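PDB 4GVB: KP6 killer toxin subunit alpha from Ustilago maydis virus P6, which kills sensitive fungal cells as half of a heterodimeric toxin, this alpha subunit recognising cellular receptors before the interaction with the beta subunit that precipitates cell death. Local coordinates for residues 18-21 / 26-29; 31-36 / 62-67. All coordinates share one frame; numbering follows the deposited sequence.

Interaction 1. Residues 18-21 / 26-29; sequences CTAH and ELRY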
loop_
_atom_site.group_PDB
_atom_site.type_symbol
_atom_site.label_atom_id
_atom_site.label_comp_id
_atom_site.label_asym_id
_atom_site.label_seq_id
_atom_site.Cartn_x
_atom_site.Cartn_y
_atom_site.Cartn_z
ATOM N N CYS A 18 -2.116 -8.864 -2.627
ATOM C CA CYS A 18 -3.064 -7.795 -2.914
ATOM C C CYS A 18 -3.184 -7.584 -4.427
ATOM O O CYS A 18 -2.200 -7.680 -5.141
ATOM C CB CYS A 18 -2.612 -6.496 -2.241
ATOM S SG CYS A 18 -2.559 -6.587 -0.437
ATOM N N THR A 19 -4.396 -7.297 -4.899
ATOM C CA THR A 19 -4.630 -7.027 -6.315
ATOM C C THR A 19 -5.378 -5.718 -6.543
ATOM O O THR A 19 -6.292 -5.378 -5.809
ATOM C CB THR A 19 -5.392 -8.174 -7.004
ATOM O OG1 THR A 19 -6.674 -8.345 -6.391
ATOM C CG2 THR A 19 -4.607 -9.469 -6.899
ATOM N N ALA A 20 -4.961 -4.975 -7.556
ATOM C CA ALA A 20 -5.644 -3.738 -7.922
ATOM C C ALA A 20 -7.036 -4.073 -8.423
ATOM O O ALA A 20 -7.205 -4.991 -9.230
ATOM C CB ALA A 20 -4.867 -3.020 -8.980
ATOM N N HIS A 21 -8.047 -3.363 -7.935
ATOM C CA HIS A 21 -9.390 -3.592 -8.451
ATOM C C HIS A 21 -9.427 -3.259 -9.954
ATOM O O HIS A 21 -8.613 -2.476 -10.443
ATOM C CB HIS A 21 -10.445 -2.819 -7.648
ATOM C CG HIS A 21 -10.494 -1.350 -7.944
ATOM N ND1 HIS A 21 -10.484 -0.391 -6.952
ATOM C CD2 HIS A 21 -10.579 -0.677 -9.117
ATOM C CE1 HIS A 21 -10.553 0.811 -7.503
ATOM N NE2 HIS A 21 -10.610 0.665 -8.816
ATOM N N GLU A 26 -1.172 -7.337 -9.776
ATOM C CA GLU A 26 -0.581 -7.590 -8.471
ATOM C C GLU A 26 0.071 -6.317 -7.925
ATOM O O GLU A 26 0.682 -5.555 -8.671
ATOM C CB GLU A 26 0.443 -8.728 -8.565
ATOM C CG GLU A 26 -0.137 -10.012 -9.130
ATOM C CD GLU A 26 0.779 -11.216 -8.922
ATOM O OE1 GLU A 26 1.820 -11.069 -8.243
ATOM O OE2 GLU A 26 0.466 -12.302 -9.453
ATOM N N LEU A 27 -0.067 -6.080 -6.623
ATOM C CA LEU A 27 0.531 -4.893 -6.016
ATOM C C LEU A 27 1.531 -5.270 -4.926
ATOM O O LEU A 27 1.182 -5.343 -3.738
ATOM C CB LEU A 27 -0.558 -3.977 -5.457
ATOM C CG LEU A 27 -1.545 -3.490 -6.522
ATOM C CD1 LEU A 27 -2.864 -3.041 -5.890
ATOM C CD2 LEU A 27 -0.896 -2.367 -7.324
ATOM N N ARG A 28 2.780 -5.478 -5.334
ATOM C CA ARG A 28 3.799 -6.014 -4.441
ATOM C C ARG A 28 4.074 -5.124 -3.228
ATOM O O ARG A 28 4.288 -5.633 -2.130
ATOM C CB ARG A 28 5.098 -6.324 -5.199
ATOM C CG ARG A 28 5.936 -5.121 -5.589
ATOM C CD ARG A 28 7.275 -5.570 -6.180
ATOM N NE ARG A 28 7.087 -6.602 -7.199
ATOM C CZ ARG A 28 7.429 -7.880 -7.051
ATOM N NH1 ARG A 28 7.996 -8.293 -5.925
ATOM N NH2 ARG A 28 7.212 -8.746 -8.036
ATOM N N TYR A 29 4.053 -3.809 -3.418
ATOM C CA TYR A 29 4.274 -2.888 -2.304
ATOM C C TYR A 29 3.194 -3.011 -1.236
ATOM O O TYR A 29 3.468 -2.875 -0.048
ATOM C CB TYR A 29 4.337 -1.444 -2.797
ATOM C CG TYR A 29 5.645 -1.086 -3.459
ATOM C CD1 TYR A 29 6.718 -0.630 -2.713
ATOM C CD2 TYR A 29 5.806 -1.207 -4.831
ATOM C CE1 TYR A 29 7.923 -0.296 -3.320
ATOM C CE2 TYR A 29 7.006 -0.879 -5.451
ATOM C CZ TYR A 29 8.060 -0.422 -4.689
ATOM O OH TYR A 29 9.255 -0.087 -5.295
#
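Leu-27 reaches Ala-20 through two torsions: CG lies anti to its own carbonyl carbon and beside the backbone N (chi1 -60°), and chi2 of 159° carries CD1 on across the gap. The contact closes the base of the loop that joins strand 14-19 to helix 28-33. Here the chain doubles back and makes a single beta bridge between Thr-19 and Glu-26, whose CA atoms are 4.6 Å apart. The bridge is held by a bond from Leu-27 N to Cys-18 O of 3.1 Å, nearly straight at the hydrogen (160°), with the donor above the carbonyl plane and not along a lone pair. The side chain of the same leucine extends the contact. Leu-27 CD1 lies against the Thr-19/Ala-20 peptide, 3.7 Å from Thr-19 C, and also meets the methyl Ala-20 CB, again 3.7 Å from Leu-27 CD1. The first side-chain bond of Glu-26 points away from the strand, and OE1 of Glu-26 is hydrogen-bonded to His-50 NE2. Leu-27 occupies the N-cap position, so this aliphatic contact sits right where the helix starts. Thr-19 also pairs by backbone with Asn-71 of strand 71-76, and the beta subunit packs on the contact, His-69 of that chain on Ala-20 and Leu-65 of that chain on Leu-27. The closest approach of the leucine side chain is Leu-27 CD1 to Ala-20 N, at 3.3 Å.

Interaction 2. Residues 31-36 / 62-67; sequences TAAGCG and YSHCSS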
loop_
_atom_site.group_PDB
_atom_site.type_symbol
_atom_site.label_atom_id
_atom_site.label_comp_id
_atom_site.label_asym_id
_atom_site.label_seq_id
_atom_site.Cartn_x
_atom_site.Cartn_y
_atom_site.Cartn_z
ATOM N N THR A 31 1.297 -5.795 -0.808
ATOM C CA THR A 31 1.519 -7.127 -0.243
ATOM C C THR A 31 2.637 -7.100 0.766
ATOM O O THR A 31 2.475 -7.601 1.875
ATOM C CB THR A 31 1.872 -8.178 -1.325
ATOM O OG1 THR A 31 0.791 -8.285 -2.250
ATOM C CG2 THR A 31 2.099 -9.549 -0.673
ATOM N N ALA A 32 3.778 -6.533 0.382
ATOM C CA ALA A 32 4.929 -6.427 1.272
ATOM C C ALA A 32 4.567 -5.803 2.608
ATOM O O ALA A 32 5.015 -6.271 3.641
ATOM C CB ALA A 32 6.049 -5.631 0.620
ATOM N N ALA A 33 3.787 -4.724 2.567
ATOM C CA ALA A 33 3.402 -4.003 3.783
ATOM C C ALA A 33 2.527 -4.811 4.728
ATOM O O ALA A 33 2.355 -4.447 5.904
ATOM C CB ALA A 33 2.708 -2.679 3.415
ATOM N N GLY A 34 1.942 -5.886 4.201
ATOM C CA GLY A 34 1.115 -6.797 4.967
ATOM C C GLY A 34 1.782 -8.138 5.234
ATOM O O GLY A 34 1.115 -9.086 5.610
ATOM N N CYS A 35 3.099 -8.205 5.092
ATOM C CA CYS A 35 3.816 -9.482 5.195
ATOM C C CYS A 35 5.172 -9.378 5.906
ATOM O O CYS A 35 5.660 -8.287 6.211
ATOM C CB CYS A 35 4.049 -10.045 3.788
ATOM S SG CYS A 35 4.206 -11.859 3.753
ATOM N N GLY A 36 5.787 -10.526 6.164
ATOM C CA GLY A 36 7.162 -10.544 6.621
ATOM C C GLY A 36 7.245 -10.023 8.029
ATOM O O GLY A 36 6.585 -10.559 8.917
ATOM N N TYR A 62 -6.395 -10.258 4.330
ATOM C CA TYR A 62 -7.455 -9.626 3.555
ATOM C C TYR A 62 -7.784 -8.240 4.079
ATOM O O TYR A 62 -8.078 -7.326 3.301
ATOM C CB TYR A 62 -8.735 -10.461 3.565
ATOM C CG TYR A 62 -9.878 -9.728 2.869
ATOM C CD1 TYR A 62 -9.956 -9.679 1.482
ATOM C CD2 TYR A 62 -10.855 -9.068 3.601
ATOM C CE1 TYR A 62 -10.999 -9.005 0.844
ATOM C CE2 TYR A 62 -11.889 -8.388 2.972
ATOM C CZ TYR A 62 -11.950 -8.364 1.599
ATOM O OH TYR A 62 -12.977 -7.692 0.985
ATOM N N SER A 63 -7.774 -8.089 5.398
ATOM C CA SER A 63 -8.142 -6.814 5.995
ATOM C C SER A 63 -7.125 -5.763 5.600
ATOM O O SER A 63 -7.465 -4.591 5.444
ATOM C CB SER A 63 -8.247 -6.908 7.516
ATOM O OG SER A 63 -6.967 -6.782 8.116
ATOM N N HIS A 64 -5.875 -6.182 5.418
ATOM C CA HIS A 64 -4.846 -5.256 4.969
ATOM C C HIS A 64 -5.068 -4.857 3.507
ATOM O O HIS A 64 -5.142 -3.662 3.194
ATOM C CB HIS A 64 -3.429 -5.815 5.193
ATOM C CG HIS A 64 -2.356 -4.953 4.609
ATOM N ND1 HIS A 64 -1.744 -5.232 3.400
ATOM C CD2 HIS A 64 -1.795 -3.805 5.054
ATOM C CE1 HIS A 64 -0.863 -4.286 3.125
ATOM N NE2 HIS A 64 -0.872 -3.409 4.118
ATOM N N CYS A 65 -5.182 -5.839 2.610
ATOM C CA CYS A 65 -5.419 -5.516 1.199
ATOM C C CYS A 65 -6.649 -4.636 1.076
ATOM O O CYS A 65 -6.634 -3.642 0.347
ATOM C CB CYS A 65 -5.603 -6.778 0.350
ATOM S SG CYS A 65 -4.092 -7.748 0.193
ATOM N N SER A 66 -7.705 -5.005 1.796
ATOM C CA SER A 66 -8.965 -4.271 1.763
ATOM C C SER A 66 -8.871 -2.850 2.339
ATOM O O SER A 66 -9.553 -1.934 1.855
ATOM C CB SER A 66 -10.056 -5.068 2.481
ATOM O OG SER A 66 -11.227 -4.287 2.636
ATOM N N SER A 67 -8.035 -2.666 3.362
ATOM C CA SER A 67 -7.813 -1.331 3.930
ATOM C C SER A 67 -7.214 -0.376 2.894
ATOM O O SER A 67 -7.395 0.857 2.968
ATOM C CB SER A 67 -6.905 -1.395 5.168
ATOM O OG SER A 67 -5.522 -1.568 4.838
#
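Gly-34 sits over one face of the His-64 imidazole, with its CA 3.7 Å from the ring centroid of His-64 and 15° off the ring normal, a CH-pi contact. The CA is offset toward the rim, and the backbone N of Gly-34 also lies over the ring. Having no side chain, Gly-34 can bring its backbone this close. Ala-33 adds its methyl CB, which meets the imidazole obliquely beside the glycine. The histidine arrives from helix 58-67 with CG anti to its backbone N (chi1 174°), a torsion that extends the ring from the helix toward the end of helix 28-33. Behind this first shell, Gly-34 is set by a backbone bond from its N to Thr-31 O of 2.9 Å, and the next residue by Cys-35 N to Ala-32 O at 3.1 Å. On the histidine side, Ser-67 OG donates to His-64 O at 2.7 Å, in the carbonyl plane and on a lone pair. Farther out, Cys-35 is joined by a disulfide to Cys-51 of strand 50-53. The His-64 side chain also touches Cys-18 of strand 14-19. Thr-31, Ala-32 and Cys-35 rest on Tyr-44 of strand 43-45. The C-terminal end of helix 28-33 thus meets helix 58-67 through His-64 and strand 43-45 through Tyr-44.

Interactions 1 and 2 follow each other along the chain and share helix 28-33: residues 26-29 enter it and residues 31-36 leave it. Their centres are 9 Å apart, and Cys-18 links them directly. Its SG forms the disulfide with Cys-65 SG (2.0 Å), tying the end of strand 14-19 to helix 58-67, while Cys-18 N probably bonds to Thr-31 OG1 (3.0 Å). One residue thus anchors the strand to both helices, covalently to one and probably by a hydrogen bond to the other. Residues of the beta subunit pack on Ala-20 and Leu-27 of interaction 1, whereas interaction 2 joins two helices within the alpha subunit.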